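Local coordinates for protein phosphoserine phosphatase RsbX (Bacillus subtilis, PDB 3W40) that dephosphorylates the phosphoserine of RsbS and thereby acts as a negative regulator of the stress sigma factor sigma-B, at residues L13-N18 with D189-I194; L38-A43 with F151-D156. All blocks are in the same frame, centred on the assembly; numbering follows the deposited sequence.

Contact 1 joins two neighbouring strands of one sheet, whereas contact 2 spans the gap between that sheet and the other sheet of the fold. Their centres lie about 10 Å apart. Segments 189-194 and 151-156 are themselves neighbours: I194 N lies 2.9 Å from I153 O, a probable hydrogen bond, and I194 CD1 packs 3.5 Å from V42 CG2, so the side chain of I194 enters the interior that contact 2 fills. At the other end both contacts reach one magnesium ion, where D189 OD2 and D156 OD1 come within 2.8 Å of each other as co-ligands. D44, directly after segment 38-43, supplies a further carboxylate.

Contact 1 (L13-N18 with D189-I194); sequences LVYQLN and DDLTYI. With MG (magnesium ion), chain C.
T192 OG1 has two partners: Q16 NE2 donates to it across the strands over 2.9 Å, and D27 OD2 is hydrogen-bonded to it from outside the two segments. The bond from Q16 is fairly straight, 154° at the hydrogen, and T192 OG1 sits close to the amide plane of Q16. With CG anti to the backbone N and the chain extended beyond it, Q16 runs alongside T192 and delivers its amide nitrogen to the hydroxyl.

The neighbouring hydrogen-bonded pair carries the aromatic contact. The rings of Y15 and Y193 are nearly parallel, with planes at 5°, but are slid so far apart that they barely overlap. Instead, Y15 CB stands over one face of the Y193 ring, 3.5 Å from its centroid, a CH-pi contact. The first torsion of Y193 places CG between its backbone N and carbonyl carbon, which brings the ring over Y15; S177 bonds its hydroxyl. On the sheet face of Y15 and Y193, L191 CD2 packs obliquely against Y15 CE1 at 3.7 Å. On the face of Q16 and T192, V14 CG2 lies beside I194 CG1 at 4.0 Å.

Backbone bonds pair Y15 with Y193 and L17 with L191 in both directions, three of the four at 2.9 Å between N and O, such as Y15 N to Y193 O. Beyond them water 1 lies within hydrogen-bonding distance of L17 O and D189 O, with more acceptors around it than it has protons to give, and D190 forms a salt bridge with K22. D189 OD2 then binds magnesium at 2.1 Å, and water 3, another ligand of the ion, donates to D190 O. Together with the 178° between strand directions, this is a regular antiparallel pair whose end opens into the acidic metal site of a PPM-type (PP2C) phosphatase.

Contact 2 (L38-A43 with F151-D156); sequences LICAVA and FIIHTD. With MG (magnesium ion), chain C.
V42 and T155 meet most tightly: V42 CG1 presses on T155 CG2 at 3.4 Å, closer than usual van der Waals contact, with the two side chains crossing at about a right angle. The first torsion of T155 (chi1 61°) sets OG1 between backbone N and carbonyl carbon and leaves CG2 beside the backbone N, against V42; the hydroxyl bonds D27 and the backbone N of T192. The other branch of V42, CG2, slides past I153 and touches I153 CG2 at 3.7 Å. In the conformer given, C40 SG lies 3.7 Å from I153 CD1, a contact left doubtful by a second conformer of C40.

Packing is looser at the L38 end, where L38 CD2 approaches F151 CZ obliquely at 4.0 Å. The opposite end turns to the metal and its waters: D156 OD1 binds magnesium at 2.0 Å, and water 4, also on the ion, donates to D156 OD2.

No hydrogen bond joins the segments; their short strand axes come no closer than 7.5 Å and are inclined at 37°, as expected for facing sheets of a beta sandwich. Strands 27-33 and 88-96 flank strand 37-45 in one sheet, while strands 191-198 and 111-115 flank strand 150-154 in the other.

Contact 1 (L13-N18 with D189-I194)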
loop_
_atom_site.group_PDB
_atom_site.type_symbol
_atom_site.label_atom_id
_atom_site.label_comp_id
_atom_site.label_asym_id
_atom_site.label_seq_id
_atom_site.Cartn_x
_atom_site.Cartn_y
_atom_site.Cartn_z
ATOM N N LEU A 13 10.253 -3.735 1.280
ATOM C CA LEU A 13 9.875 -5.067 1.714
ATOM C C LEU A 13 8.355 -5.234 1.588
ATOM O O LEU A 13 7.631 -4.394 2.066
ATOM C CB LEU A 13 10.339 -5.286 3.159
ATOM C CG LEU A 13 10.145 -6.690 3.759
ATOM C CD1 LEU A 13 11.155 -6.977 4.869
ATOM C CD2 LEU A 13 8.730 -6.806 4.352
ATOM N N VAL A 14 7.935 -6.327 0.973
ATOM C CA VAL A 14 6.514 -6.672 0.916
ATOM C C VAL A 14 6.290 -7.919 1.740
ATOM O O VAL A 14 7.023 -8.896 1.567
ATOM C CB VAL A 14 6.040 -6.899 -0.521
ATOM C CG1 VAL A 14 4.534 -7.291 -0.596
ATOM C CG2 VAL A 14 6.384 -5.734 -1.322
ATOM N N TYR A 15 5.307 -7.870 2.639
ATOM C CA TYR A 15 4.912 -9.035 3.432
ATOM C C TYR A 15 3.469 -9.360 3.121
ATOM O O TYR A 15 2.647 -8.454 3.010
ATOM C CB TYR A 15 5.003 -8.689 4.926
ATOM C CG TYR A 15 4.458 -9.727 5.873
ATOM C CD1 TYR A 15 3.079 -9.915 5.994
ATOM C CD2 TYR A 15 5.287 -10.530 6.615
ATOM C CE1 TYR A 15 2.539 -10.900 6.846
ATOM C CE2 TYR A 15 4.754 -11.539 7.487
ATOM C CZ TYR A 15 3.374 -11.698 7.589
ATOM O OH TYR A 15 2.827 -12.656 8.430
ATOM N N GLN A 16 3.132 -10.632 2.924
ATOM C CA GLN A 16 1.762 -10.996 2.759
ATOM C C GLN A 16 1.532 -12.367 3.374
ATOM O O GLN A 16 2.282 -13.313 3.076
ATOM C CB GLN A 16 1.313 -10.977 1.287
ATOM C CG GLN A 16 -0.150 -11.279 1.147
ATOM C CD GLN A 16 -0.600 -11.124 -0.230
ATOM O OE1 GLN A 16 -0.574 -12.095 -1.024
ATOM N NE2 GLN A 16 -1.169 -9.975 -0.516
ATOM N N LEU A 17 0.488 -12.489 4.172
ATOM C CA LEU A 17 0.086 -13.792 4.680
ATOM C C LEU A 17 -1.413 -13.912 4.725
ATOM O O LEU A 17 -2.113 -12.966 5.084
ATOM C CB LEU A 17 0.650 -14.037 6.075
ATOM C CG LEU A 17 0.732 -15.548 6.362
ATOM C CD1 LEU A 17 1.799 -16.257 5.509
ATOM C CD2 LEU A 17 1.067 -15.747 7.793
ATOM N N ASN A 18 -1.900 -15.067 4.338
ATOM C CA ASN A 18 -3.342 -15.309 4.352
ATOM C C ASN A 18 -3.915 -15.459 5.759
ATOM O O ASN A 18 -3.268 -15.936 6.670
ATOM C CB ASN A 18 -3.669 -16.584 3.590
ATOM C CG ASN A 18 -3.462 -16.475 2.129
ATOM O OD1 ASN A 18 -2.837 -15.563 1.609
ATOM N ND2 ASN A 18 -3.982 -17.459 1.434
ATOM N N ASP A 189 -7.105 -12.068 9.710
ATOM C CA ASP A 189 -7.504 -11.642 8.377
ATOM C C ASP A 189 -6.265 -11.795 7.512
ATOM O O ASP A 189 -5.166 -11.924 8.042
ATOM C CB ASP A 189 -7.906 -10.175 8.398
ATOM C CG ASP A 189 -8.538 -9.686 7.055
ATOM O OD1 ASP A 189 -8.878 -10.552 6.185
ATOM O OD2 ASP A 189 -8.647 -8.442 6.870
ATOM N N ASP A 190 -6.441 -11.759 6.193
ATOM C CA ASP A 190 -5.276 -11.544 5.290
ATOM C C ASP A 190 -4.519 -10.298 5.730
ATOM O O ASP A 190 -5.144 -9.323 6.117
ATOM C CB ASP A 190 -5.761 -11.314 3.880
ATOM C CG ASP A 190 -6.530 -12.519 3.308
ATOM O OD1 ASP A 190 -6.246 -13.687 3.649
ATOM O OD2 ASP A 190 -7.448 -12.295 2.491
ATOM N N LEU A 191 -3.181 -10.342 5.655
ATOM C CA LEU A 191 -2.378 -9.232 6.164
ATOM C C LEU A 191 -1.345 -8.956 5.085
ATOM O O LEU A 191 -0.557 -9.855 4.758
ATOM C CB LEU A 191 -1.758 -9.670 7.494
ATOM C CG LEU A 191 -1.045 -8.612 8.355
ATOM C CD1 LEU A 191 -0.837 -9.095 9.763
ATOM C CD2 LEU A 191 0.282 -8.137 7.801
ATOM N N THR A 192 -1.341 -7.724 4.574
ATOM C CA THR A 192 -0.395 -7.292 3.544
ATOM C C THR A 192 0.193 -5.960 3.918
ATOM O O THR A 192 -0.546 -5.077 4.344
ATOM C CB THR A 192 -1.064 -7.147 2.180
ATOM O OG1 THR A 192 -1.685 -8.382 1.821
ATOM C CG2 THR A 192 -0.075 -6.805 1.080
ATOM N N TYR A 193 1.524 -5.816 3.827
ATOM C CA TYR A 193 2.118 -4.491 3.959
ATOM C C TYR A 193 3.312 -4.333 3.056
ATOM O O TYR A 193 3.942 -5.286 2.666
ATOM C CB TYR A 193 2.442 -4.141 5.412
ATOM C CG TYR A 193 3.432 -5.016 6.150
ATOM C CD1 TYR A 193 4.830 -4.890 5.947
ATOM C CD2 TYR A 193 2.991 -5.959 7.066
ATOM C CE1 TYR A 193 5.696 -5.687 6.661
ATOM C CE2 TYR A 193 3.841 -6.706 7.827
ATOM C CZ TYR A 193 5.221 -6.604 7.598
ATOM O OH TYR A 193 6.071 -7.402 8.332
ATOM N N ILE A 194 3.562 -3.063 2.717
ATOM C CA ILE A 194 4.719 -2.692 1.973
ATOM C C ILE A 194 5.465 -1.660 2.809
ATOM O O ILE A 194 4.874 -0.689 3.247
ATOM C CB ILE A 194 4.340 -2.083 0.617
ATOM C CG1 ILE A 194 3.607 -3.116 -0.277
ATOM C CG2 ILE A 194 5.625 -1.590 -0.074
ATOM C CD1 ILE A 194 3.249 -2.510 -1.658
HETATM MG MG MG C . -8.826 -7.236 5.189
HETATM O O HOH W 1 -2.579 -13.260 8.195
HETATM O O HOH W 2 -9.585 -8.905 4.205
HETATM O O HOH W 3 -6.878 -7.675 4.652
HETATM O O HOH W 4 -10.895 -6.846 5.590
#

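Contact 2 (L38-A43 with F151-D156)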
loop_
_atom_site.group_PDB
_atom_site.type_symbol
_atom_site.label_atom_id
_atom_site.label_comp_id
_atom_site.label_asym_id
_atom_site.label_seq_id
_atom_site.Cartn_x
_atom_site.Cartn_y
_atom_site.Cartn_z
ATOM N N LEU A 38 9.116 4.948 -8.362
ATOM C CA LEU A 38 8.476 3.811 -7.734
ATOM C C LEU A 38 7.011 3.922 -8.014
ATOM O O LEU A 38 6.461 5.005 -7.939
ATOM C CB LEU A 38 8.644 3.865 -6.221
ATOM C CG LEU A 38 7.861 2.850 -5.366
ATOM C CD1 LEU A 38 8.538 1.478 -5.451
ATOM C CD2 LEU A 38 7.591 3.185 -3.863
ATOM N N ILE A 39 6.367 2.790 -8.259
ATOM C CA ILE A 39 4.920 2.672 -8.236
ATOM C C ILE A 39 4.582 1.544 -7.252
ATOM O O ILE A 39 5.205 0.464 -7.333
ATOM C CB ILE A 39 4.369 2.372 -9.669
ATOM C CG1 ILE A 39 2.839 2.255 -9.650
ATOM C CG2 ILE A 39 4.998 1.101 -10.309
ATOM C CD1 ILE A 39 2.151 3.371 -8.922
ATOM N N CYS A 40 3.605 1.732 -6.386
ATOM C CA CYS A 40 3.084 0.593 -5.624
ATOM C C CYS A 40 1.668 0.774 -5.241
ATOM O O CYS A 40 1.117 1.868 -5.263
ATOM C CB CYS A 40 3.914 0.239 -4.420
ATOM S SG CYS A 40 3.971 1.471 -3.185
ATOM N N ALA A 41 1.035 -0.334 -4.980
ATOM C CA ALA A 41 -0.358 -0.303 -4.616
ATOM C C ALA A 41 -0.678 -1.493 -3.768
ATOM O O ALA A 41 -0.054 -2.556 -3.926
ATOM C CB ALA A 41 -1.218 -0.295 -5.863
ATOM N N VAL A 42 -1.662 -1.321 -2.888
ATOM C CA VAL A 42 -2.168 -2.402 -2.014
ATOM C C VAL A 42 -3.665 -2.323 -2.084
ATOM O O VAL A 42 -4.223 -1.221 -2.020
ATOM C CB VAL A 42 -1.630 -2.279 -0.524
ATOM C CG1 VAL A 42 -2.262 -3.224 0.388
ATOM C CG2 VAL A 42 -0.057 -2.415 -0.510
ATOM N N ALA A 43 -4.326 -3.471 -2.175
ATOM C CA ALA A 43 -5.780 -3.494 -2.269
ATOM C C ALA A 43 -6.332 -4.657 -1.498
ATOM O O ALA A 43 -5.653 -5.670 -1.376
ATOM C CB ALA A 43 -6.249 -3.582 -3.730
ATOM N N PHE A 151 8.245 4.499 5.262
ATOM C CA PHE A 151 6.819 4.401 5.162
ATOM C C PHE A 151 6.277 2.979 5.186
ATOM O O PHE A 151 7.033 2.019 4.946
ATOM C CB PHE A 151 6.293 5.148 3.905
ATOM C CG PHE A 151 6.666 4.491 2.597
ATOM C CD1 PHE A 151 5.973 3.424 2.085
ATOM C CD2 PHE A 151 7.770 4.942 1.887
ATOM C CE1 PHE A 151 6.311 2.795 0.825
ATOM C CE2 PHE A 151 8.117 4.378 0.620
ATOM C CZ PHE A 151 7.354 3.264 0.125
ATOM N N ILE A 152 4.984 2.878 5.440
ATOM C CA ILE A 152 4.252 1.643 5.333
ATOM C C ILE A 152 2.916 1.905 4.638
ATOM O O ILE A 152 2.272 2.913 4.920
ATOM C CB ILE A 152 4.034 0.972 6.677
ATOM C CG1 ILE A 152 3.476 -0.466 6.526
ATOM C CG2 ILE A 152 3.241 1.817 7.623
ATOM C CD1 ILE A 152 3.473 -1.259 7.818
ATOM N N ILE A 153 2.483 0.943 3.834
ATOM C CA ILE A 153 1.146 0.841 3.339
ATOM C C ILE A 153 0.623 -0.526 3.790
ATOM O O ILE A 153 1.309 -1.514 3.549
ATOM C CB ILE A 153 1.035 0.927 1.781
ATOM C CG1 ILE A 153 1.659 2.238 1.252
ATOM C CG2 ILE A 153 -0.465 0.757 1.385
ATOM C CD1 ILE A 153 1.851 2.262 -0.296
ATOM N N HIS A 154 -0.557 -0.589 4.442
ATOM C CA HIS A 154 -0.990 -1.876 4.956
ATOM C C HIS A 154 -2.510 -2.048 4.886
ATOM O O HIS A 154 -3.262 -1.062 4.999
ATOM C CB HIS A 154 -0.486 -2.093 6.383
ATOM C CG HIS A 154 -1.113 -1.216 7.427
ATOM N ND1 HIS A 154 -2.339 -1.494 8.006
ATOM C CD2 HIS A 154 -0.663 -0.081 8.024
ATOM C CE1 HIS A 154 -2.580 -0.601 8.952
ATOM N NE2 HIS A 154 -1.598 0.280 8.962
ATOM N N THR A 155 -2.953 -3.310 4.693
ATOM C CA THR A 155 -4.346 -3.636 4.762
ATOM C C THR A 155 -4.779 -3.696 6.229
ATOM O O THR A 155 -3.983 -3.719 7.191
ATOM C CB THR A 155 -4.688 -4.935 4.009
ATOM O OG1 THR A 155 -3.978 -6.003 4.606
ATOM C CG2 THR A 155 -4.384 -4.749 2.587
ATOM N N ASP A 156 -6.077 -3.832 6.374
ATOM C CA ASP A 156 -6.699 -3.901 7.719
ATOM C C ASP A 156 -6.382 -5.150 8.519
ATOM O O ASP A 156 -6.663 -5.200 9.695
ATOM C CB ASP A 156 -8.193 -3.644 7.680
ATOM C CG ASP A 156 -8.955 -4.691 6.868
ATOM O OD1 ASP A 156 -8.362 -5.659 6.342
ATOM O OD2 ASP A 156 -10.223 -4.599 6.847
HETATM MG MG MG C . -8.826 -7.236 5.189
HETATM O O HOH W 4 -10.895 -6.846 5.590
HETATM O O HOH W 2 -9.585 -8.905 4.205
HETATM O O HOH W 3 -6.878 -7.675 4.652
#